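Local atomic coordinates of lipocalin AI-4 (Rhodnius prolixus, PDB entry 5H9N), a protein that binds cysteinyl leukotrienes such as leukotriene C4 in a lipocalin barrel, probably sequestering them as a salivary protein of a blood-feeding insect. Residues N11-K16 with L107-G112; L56-K61 with V65-S70. The protein carries 1 engineered substitution. All blocks are in the same frame, centred on the assembly; numbering follows the deposited sequence.

Interaction 1: residues N11-K16 with L107-G112; sequences NALSGK and LLYRCG. With LTX ((5~{S},6~{R},7~{E},9~{E},11~{Z},14~{Z})-6-[(2~{R})-2-[[(4~{S})-4-azanyl-5-oxidanyl-5-oxidanylidene-pentanoyl]amino]-3-( 2-hydroxy-2-oxoethylamino)-3-oxidanylidene-propyl]sulfanyl-5-oxidanyl-icosa-7,9,11,14-tetraenoic acid), chain B.
The backbone of N11-K16, a loop with no regular structure, approaches strand L107-G112 at N11 and L13 and then diverges, without pairing with it; the nearest CA atoms, those of N11 and C111, stay 8.0 Å apart, and Y109 bridges the gap. Its CG lies anti to the backbone N (chi1 174°), which sends the ring out from the strand under the loop. At the far end of the ring N11 N donates to Y109 OH over 2.9 Å, nearly straight at 171°, and D121 on strand 120-127 is hydrogen-bonded to the same hydroxyl, so the phenol oxygen is gripped by two partners. Nearer the strand, the CD1 branch of L13 reaches the root of the ring, 3.5 Å from Y109 CB and almost as near CG, with the two side chains crossing at a slant. F123 and V98 also touch L13, while the Y109 ring meets that of F123. The loop is shaped by an Asx turn: L13 N donates to N11 OD1 over 2.9 Å, from above the carbonyl plane rather than within it.

This is the outside of the lipocalin barrel, covered here by the N-terminal segment, and the C10-C111 disulfide ties the same two parts together. On the inner side of the strand R110 grips leukotriene C4. Its chain bends at chi3 (66°), and LTX O2 lies in plane at the guanidinium edge, 2.8 Å from NE; NH2 to LTX O1 is a second, nearly straight bond of 2.9 Å, while LTX C9 of the triene lies over one guanidinium face toward its rim. Y48 takes NH1, probably helping to fix its rotation. Two residues earlier, L108 CD2 touches the lipid tail at LTX C19, 4.0 Å away.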
loop_
_atom_site.group_PDB
_atom_site.type_symbol
_atom_site.label_atom_id
_atom_site.label_comp_id
_atom_site.label_asym_id
_atom_site.label_seq_id
_atom_site.Cartn_x
_atom_site.Cartn_y
_atom_site.Cartn_z
ATOM N N ASN A 11 -9.877 -8.591 0.795
ATOM C CA ASN A 11 -9.364 -9.802 0.160
ATOM C C ASN A 11 -8.082 -10.275 0.848
ATOM O O ASN A 11 -7.088 -9.565 0.854
ATOM C CB ASN A 11 -9.130 -9.515 -1.333
ATOM C CG ASN A 11 -8.912 -10.769 -2.166
ATOM O OD1 ASN A 11 -8.523 -11.819 -1.662
ATOM N ND2 ASN A 11 -9.159 -10.651 -3.468
ATOM N N ALA A 12 -8.100 -11.470 1.422
ATOM C CA ALA A 12 -6.907 -11.992 2.089
ATOM C C ALA A 12 -5.836 -12.470 1.102
ATOM O O ALA A 12 -4.690 -12.704 1.501
ATOM C CB ALA A 12 -7.280 -13.110 3.038
ATOM N N LEU A 13 -6.199 -12.594 -0.175
ATOM C CA LEU A 13 -5.247 -12.884 -1.262
ATOM C C LEU A 13 -4.491 -14.183 -1.005
ATOM O O LEU A 13 -3.318 -14.319 -1.336
ATOM C CB LEU A 13 -4.273 -11.715 -1.469
ATOM C CG LEU A 13 -4.975 -10.492 -2.069
ATOM C CD1 LEU A 13 -4.054 -9.294 -2.168
ATOM C CD2 LEU A 13 -5.531 -10.846 -3.440
ATOM N N SER A 14 -5.180 -15.144 -0.415
ATOM C CA SER A 14 -4.569 -16.425 -0.120
ATOM C C SER A 14 -3.988 -17.050 -1.396
ATOM O O SER A 14 -4.685 -17.178 -2.396
ATOM C CB SER A 14 -5.599 -17.351 0.524
ATOM O OG SER A 14 -5.014 -18.588 0.872
ATOM N N GLY A 15 -2.708 -17.423 -1.362
ATOM C CA GLY A 15 -2.065 -18.046 -2.509
ATOM C C GLY A 15 -1.559 -17.048 -3.538
ATOM O O GLY A 15 -0.986 -17.422 -4.566
ATOM N N LYS A 16 -1.742 -15.764 -3.269
ATOM C CA LYS A 16 -1.376 -14.757 -4.248
ATOM C C LYS A 16 -0.254 -13.832 -3.787
ATOM O O LYS A 16 0.244 -13.020 -4.571
ATOM C CB LYS A 16 -2.611 -13.937 -4.627
ATOM C CG LYS A 16 -3.646 -14.766 -5.378
ATOM C CD LYS A 16 -4.987 -14.064 -5.467
ATOM C CE LYS A 16 -6.000 -14.929 -6.200
ATOM N NZ LYS A 16 -7.371 -14.357 -6.127
ATOM N N LEU A 107 4.301 -3.930 -5.357
ATOM C CA LEU A 107 2.867 -3.998 -5.595
ATOM C C LEU A 107 2.192 -4.360 -4.293
ATOM O O LEU A 107 2.489 -5.414 -3.730
ATOM C CB LEU A 107 2.552 -5.057 -6.653
ATOM C CG LEU A 107 1.077 -5.254 -6.985
ATOM C CD1 LEU A 107 0.499 -4.009 -7.623
ATOM C CD2 LEU A 107 0.865 -6.497 -7.852
ATOM N N LEU A 108 1.329 -3.479 -3.797
ATOM C CA LEU A 108 0.622 -3.680 -2.542
ATOM C C LEU A 108 -0.868 -3.778 -2.746
ATOM O O LEU A 108 -1.429 -3.214 -3.697
ATOM C CB LEU A 108 0.913 -2.535 -1.556
ATOM C CG LEU A 108 2.151 -2.643 -0.667
ATOM C CD1 LEU A 108 3.421 -2.697 -1.512
ATOM C CD2 LEU A 108 2.207 -1.482 0.319
ATOM N N TYR A 109 -1.517 -4.461 -1.822
ATOM C CA TYR A 109 -2.967 -4.455 -1.693
ATOM C C TYR A 109 -3.294 -3.685 -0.431
ATOM O O TYR A 109 -2.640 -3.898 0.596
ATOM C CB TYR A 109 -3.505 -5.880 -1.615
ATOM C CG TYR A 109 -4.986 -5.960 -1.333
ATOM C CD1 TYR A 109 -5.915 -5.639 -2.317
ATOM C CD2 TYR A 109 -5.463 -6.349 -0.085
ATOM C CE1 TYR A 109 -7.268 -5.710 -2.069
ATOM C CE2 TYR A 109 -6.811 -6.424 0.171
ATOM C CZ TYR A 109 -7.712 -6.094 -0.814
ATOM O OH TYR A 109 -9.060 -6.190 -0.524
ATOM N N ARG A 110 -4.252 -2.767 -0.502
ATOM C CA ARG A 110 -4.667 -2.000 0.656
ATOM C C ARG A 110 -6.177 -2.077 0.810
ATOM O O ARG A 110 -6.903 -2.080 -0.181
ATOM C CB ARG A 110 -4.218 -0.539 0.527
ATOM C CG ARG A 110 -4.530 0.327 1.751
ATOM C CD ARG A 110 -3.771 1.651 1.737
ATOM N NE ARG A 110 -4.194 2.503 0.636
ATOM C CZ ARG A 110 -3.543 3.597 0.247
ATOM N NH1 ARG A 110 -2.428 3.959 0.876
ATOM N NH2 ARG A 110 -3.986 4.298 -0.785
ATOM N N CYS A 111 -6.655 -2.127 2.046
ATOM C CA CYS A 111 -8.082 -2.240 2.312
ATOM C C CYS A 111 -8.402 -1.660 3.684
ATOM O O CYS A 111 -7.624 -1.818 4.618
ATOM C CB CYS A 111 -8.513 -3.705 2.224
ATOM S SG CYS A 111 -10.273 -3.990 2.291
ATOM N N GLY A 112 -9.542 -1.011 3.822
ATOM C CA GLY A 112 -9.945 -0.497 5.112
ATOM C C GLY A 112 -11.292 0.179 5.050
ATOM O O GLY A 112 -11.813 0.489 3.969
HETATM O O2 LTX B . -6.706 2.113 -0.554
HETATM C C1 LTX B . -7.141 2.926 -1.403
HETATM O O1 LTX B . -6.387 3.558 -2.184
HETATM C C2 LTX B . -8.633 3.138 -1.498
HETATM C C3 LTX B . -8.991 4.499 -0.912
HETATM C C4 LTX B . -8.268 4.720 0.416
HETATM C C5 LTX B . -8.820 5.943 1.136
HETATM O O3 LTX B . -8.423 7.145 0.460
HETATM C C6 LTX B . -8.359 6.002 2.589
HETATM C C7 LTX B . -6.848 6.163 2.685
HETATM C C8 LTX B . -6.052 5.218 3.215
HETATM C C9 LTX B . -4.599 5.436 3.302
HETATM C C10 LTX B . -3.765 4.663 4.013
HETATM C C11 LTX B . -2.332 4.969 4.052
HETATM C C12 LTX B . -1.376 4.279 4.688
HETATM C C13 LTX B . -1.600 3.021 5.509
HETATM C C14 LTX B . -1.730 1.793 4.630
HETATM C C15 LTX B . -0.702 1.191 4.043
HETATM C C16 LTX B . 0.720 1.672 4.211
HETATM C C17 LTX B . 1.499 1.450 2.917
HETATM C C18 LTX B . 2.978 1.734 3.151
HETATM C C19 LTX B . 3.755 1.826 1.847
HETATM C C20 LTX B . 5.228 2.072 2.113
HETATM O O32 LTX B . -4.639 11.262 3.329
HETATM C C21 LTX B . -5.505 10.403 3.582
HETATM O O31 LTX B . -5.722 9.409 2.858
HETATM C CA3 LTX B . -6.334 10.580 4.827
HETATM N N3 LTX B . -7.253 9.464 4.984
HETATM C C22 LTX B . -8.292 9.479 5.814
HETATM O O33 LTX B . -8.540 10.455 6.500
HETATM C CA2 LTX B . -9.178 8.269 5.911
HETATM C CB2 LTX B . -8.717 7.123 5.011
HETATM S SG2 LTX B . -9.222 7.361 3.340
HETATM N N2 LTX B . -10.557 8.630 5.659
HETATM C CD1 LTX B . -11.533 8.260 6.477
HETATM O OE1 LTX B . -11.432 7.324 7.257
HETATM C CG1 LTX B . -12.793 9.085 6.359
HETATM C CB1 LTX B . -13.962 8.418 7.068
HETATM C CA1 LTX B . -15.276 8.970 6.521
HETATM N N1 LTX B . -15.253 8.920 5.045
HETATM C C23 LTX B . -15.480 10.388 6.961
HETATM O O11 LTX B . -15.658 11.263 6.084
HETATM O O12 LTX B . -15.474 10.638 8.185
#

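Interaction 2: residues L56-K61 with V65-S70; sequences LNFNGK and VKCSGS. With LTX ((5~{S},6~{R},7~{E},9~{E},11~{Z},14~{Z})-6-[(2~{R})-2-[[(4~{S})-4-azanyl-5-oxidanyl-5-oxidanylidene-pentanoyl]amino]-3-( 2-hydroxy-2-oxoethylamino)-3-oxidanylidene-propyl]sulfanyl-5-oxidanyl-icosa-7,9,11,14-tetraenoic acid), chain B.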
loop_
_atom_site.group_PDB
_atom_site.type_symbol
_atom_site.label_atom_id
_atom_site.label_comp_id
_atom_site.label_asym_id
_atom_site.label_seq_id
_atom_site.Cartn_x
_atom_site.Cartn_y
_atom_site.Cartn_z
ATOM N N LEU A 56 5.356 5.061 9.655
ATOM C CA LEU A 56 5.472 5.755 8.389
ATOM C C LEU A 56 4.768 7.093 8.415
ATOM O O LEU A 56 3.910 7.370 9.264
ATOM C CB LEU A 56 4.978 4.882 7.235
ATOM C CG LEU A 56 3.589 4.264 7.206
ATOM C CD1 LEU A 56 2.610 5.199 6.527
ATOM C CD2 LEU A 56 3.658 2.944 6.469
ATOM N N ASN A 57 5.234 7.949 7.522
ATOM C CA ASN A 57 4.698 9.283 7.329
ATOM C C ASN A 57 4.416 9.457 5.845
ATOM O O ASN A 57 5.191 8.982 5.025
ATOM C CB ASN A 57 5.693 10.352 7.791
ATOM C CG ASN A 57 5.988 10.301 9.274
ATOM O OD1 ASN A 57 5.500 9.433 9.997
ATOM N ND2 ASN A 57 6.806 11.237 9.734
ATOM N N PHE A 58 3.313 10.093 5.472
ATOM C CA PHE A 58 3.163 10.466 4.069
ATOM C C PHE A 58 2.365 11.747 3.964
ATOM O O PHE A 58 1.666 12.140 4.895
ATOM C CB PHE A 58 2.538 9.324 3.237
ATOM C CG PHE A 58 1.085 9.040 3.536
ATOM C CD1 PHE A 58 0.732 8.166 4.553
ATOM C CD2 PHE A 58 0.079 9.606 2.767
ATOM C CE1 PHE A 58 -0.605 7.890 4.816
ATOM C CE2 PHE A 58 -1.256 9.331 3.024
ATOM C CZ PHE A 58 -1.598 8.480 4.049
ATOM N N ASN A 59 2.514 12.414 2.821
ATOM C CA ASN A 59 1.784 13.647 2.539
ATOM C C ASN A 59 0.417 13.300 1.958
ATOM O O ASN A 59 0.288 13.071 0.752
ATOM C CB ASN A 59 2.582 14.560 1.588
ATOM C CG ASN A 59 3.017 13.855 0.314
ATOM O OD1 ASN A 59 3.570 12.761 0.350
ATOM N ND2 ASN A 59 2.762 14.484 -0.821
ATOM N N GLY A 60 -0.602 13.225 2.806
ATOM C CA GLY A 60 -1.930 12.803 2.371
ATOM C C GLY A 60 -2.773 13.905 1.753
ATOM O O GLY A 60 -2.322 15.045 1.654
ATOM N N LYS A 61 -3.998 13.566 1.348
ATOM C CA LYS A 61 -4.826 14.478 0.546
ATOM C C LYS A 61 -5.048 15.842 1.194
ATOM O O LYS A 61 -4.951 16.875 0.528
ATOM C CB LYS A 61 -6.187 13.849 0.227
ATOM C CG LYS A 61 -6.562 12.629 1.044
ATOM C CD LYS A 61 -7.595 11.794 0.300
ATOM C CE LYS A 61 -8.005 10.562 1.086
ATOM N NZ LYS A 61 -9.081 9.794 0.402
ATOM N N VAL A 65 0.170 12.690 7.198
ATOM C CA VAL A 65 -0.398 11.549 7.886
ATOM C C VAL A 65 0.711 10.749 8.545
ATOM O O VAL A 65 1.754 10.510 7.940
ATOM C CB VAL A 65 -1.172 10.634 6.914
ATOM C CG1 VAL A 65 -1.809 9.476 7.665
ATOM C CG2 VAL A 65 -2.220 11.442 6.169
ATOM N N LYS A 66 0.485 10.336 9.786
ATOM C CA LYS A 66 1.442 9.513 10.507
ATOM C C LYS A 66 0.786 8.209 10.915
ATOM O O LYS A 66 -0.315 8.210 11.465
ATOM C CB LYS A 66 1.963 10.267 11.726
ATOM C CG LYS A 66 2.763 11.504 11.350
ATOM C CD LYS A 66 3.204 12.284 12.576
ATOM C CE LYS A 66 4.424 13.135 12.256
ATOM N NZ LYS A 66 4.333 13.755 10.907
ATOM N N CYS A 67 1.465 7.097 10.651
ATOM C CA CYS A 67 0.902 5.777 10.911
ATOM C C CYS A 67 1.832 4.889 11.714
ATOM O O CYS A 67 3.054 4.976 11.601
ATOM C CB CYS A 67 0.572 5.059 9.602
ATOM S SG CYS A 67 -0.558 5.922 8.494
ATOM N N SER A 68 1.233 4.009 12.506
ATOM C CA SER A 68 1.979 3.021 13.264
ATOM C C SER A 68 1.456 1.638 12.880
ATOM O O SER A 68 0.253 1.368 12.995
ATOM C CB SER A 68 1.817 3.273 14.754
ATOM O OG SER A 68 2.471 2.288 15.522
ATOM N N GLY A 69 2.344 0.748 12.435
ATOM C CA GLY A 69 1.925 -0.564 11.968
ATOM C C GLY A 69 2.137 -1.702 12.938
ATOM O O GLY A 69 2.916 -1.609 13.891
ATOM N N SER A 70 1.430 -2.794 12.676
ATOM C CA SER A 70 1.594 -4.033 13.410
ATOM C C SER A 70 1.148 -5.179 12.514
ATOM O O SER A 70 0.317 -4.999 11.624
ATOM C CB SER A 70 0.792 -4.012 14.712
ATOM O OG SER A 70 -0.568 -3.723 14.461
HETATM O O2 LTX B . -6.706 2.113 -0.554
HETATM C C1 LTX B . -7.141 2.926 -1.403
HETATM O O1 LTX B . -6.387 3.558 -2.184
HETATM C C2 LTX B . -8.633 3.138 -1.498
HETATM C C3 LTX B . -8.991 4.499 -0.912
HETATM C C4 LTX B . -8.268 4.720 0.416
HETATM C C5 LTX B . -8.820 5.943 1.136
HETATM O O3 LTX B . -8.423 7.145 0.460
HETATM C C6 LTX B . -8.359 6.002 2.589
HETATM C C7 LTX B . -6.848 6.163 2.685
HETATM C C8 LTX B . -6.052 5.218 3.215
HETATM C C9 LTX B . -4.599 5.436 3.302
HETATM C C10 LTX B . -3.765 4.663 4.013
HETATM C C11 LTX B . -2.332 4.969 4.052
HETATM C C12 LTX B . -1.376 4.279 4.688
HETATM C C13 LTX B . -1.600 3.021 5.509
HETATM C C14 LTX B . -1.730 1.793 4.630
HETATM C C15 LTX B . -0.702 1.191 4.043
HETATM C C16 LTX B . 0.720 1.672 4.211
HETATM C C17 LTX B . 1.499 1.450 2.917
HETATM C C18 LTX B . 2.978 1.734 3.151
HETATM C C19 LTX B . 3.755 1.826 1.847
HETATM C C20 LTX B . 5.228 2.072 2.113
HETATM O O32 LTX B . -4.639 11.262 3.329
HETATM C C21 LTX B . -5.505 10.403 3.582
HETATM O O31 LTX B . -5.722 9.409 2.858
HETATM C CA3 LTX B . -6.334 10.580 4.827
HETATM N N3 LTX B . -7.253 9.464 4.984
HETATM C C22 LTX B . -8.292 9.479 5.814
HETATM O O33 LTX B . -8.540 10.455 6.500
HETATM C CA2 LTX B . -9.178 8.269 5.911
HETATM C CB2 LTX B . -8.717 7.123 5.011
HETATM S SG2 LTX B . -9.222 7.361 3.340
HETATM N N2 LTX B . -10.557 8.630 5.659
HETATM C CD1 LTX B . -11.533 8.260 6.477
HETATM O OE1 LTX B . -11.432 7.324 7.257
HETATM C CG1 LTX B . -12.793 9.085 6.359
HETATM C CB1 LTX B . -13.962 8.418 7.068
HETATM C CA1 LTX B . -15.276 8.970 6.521
HETATM N N1 LTX B . -15.253 8.920 5.045
HETATM C C23 LTX B . -15.480 10.388 6.961
HETATM O O11 LTX B . -15.658 11.263 6.084
HETATM O O12 LTX B . -15.474 10.638 8.185
#
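Strands 55-60 and 63-71 form a beta hairpin in the wall of the lipocalin barrel; L56-G60 and V65-S70 lie on its two arms, with K61 starting the turn. L56 with C67 and F58 with V65 are hydrogen-bonded antiparallel pairs, with N57 and K66 the non-hydrogen-bonded pair between them. C67 N to L56 O and V65 N to F58 O both measure 2.8 Å, and each has its return bond.

L56, F58, V65 and C67 face the cavity. F58 and V65 run up from the sheet together, and V65 CB sits over one face of the F58 ring, 3.8 Å from its centroid in a CH-pi contact. The sulfur C67 SG comes instead to the edge of that ring, a sulfur-aromatic contact with F58 CE1 4.2 Å away; the same sulfur is bonded to C83 on strand 78-85. L56 shares its two branches: CD1 packs on C67 CB, while CD2 turns to the lipid tail at LTX C18, 3.6 Å off. With CG between the backbone N and carbonyl carbon (chi1 69°), the F58 ring leans toward V65 and brings CE1 within 3.5 Å of LTX C11; Y48 stacks with the ring. On the outer face K66 passes obliquely across N57 through its aliphatic CG.

Near the turn the ligand's polar part is held. K61 N donates to LTX O32, an oxygen of the glycyl carboxylate, at 3.1 Å, a bond bent to 143°, and the lysine chain, extended beyond CG, carries NZ to the hydroxyl LTX O3 at 2.7 Å. G60 CA and V65 CG2 also border that carboxylate. Apolar side chains around the lipid chain, with polar groups near the mouth, make this a lipocalin pocket suited to an amphipathic leukotriene.

In the fold
From the N terminus, the chain first brings N11-K16 against the outside of the barrel, then winds through helix 23-26 and most of the strands before L107-G112 returns to meet it; interaction 1 thus closes a long loop, with 90 residues between its segments. Interaction 2 falls within that loop as a local hairpin with a tight turn, so the two nest and do not cross. They lie on opposite sides of the chain's centre, their own centres about 19 Å apart, yet both reach the same antiparallel sheet. Interaction 1 joins the N-terminal loop to strand 105-112, interaction 2 pairs consecutive strands, and leukotriene C4 touches both across the barrel interior.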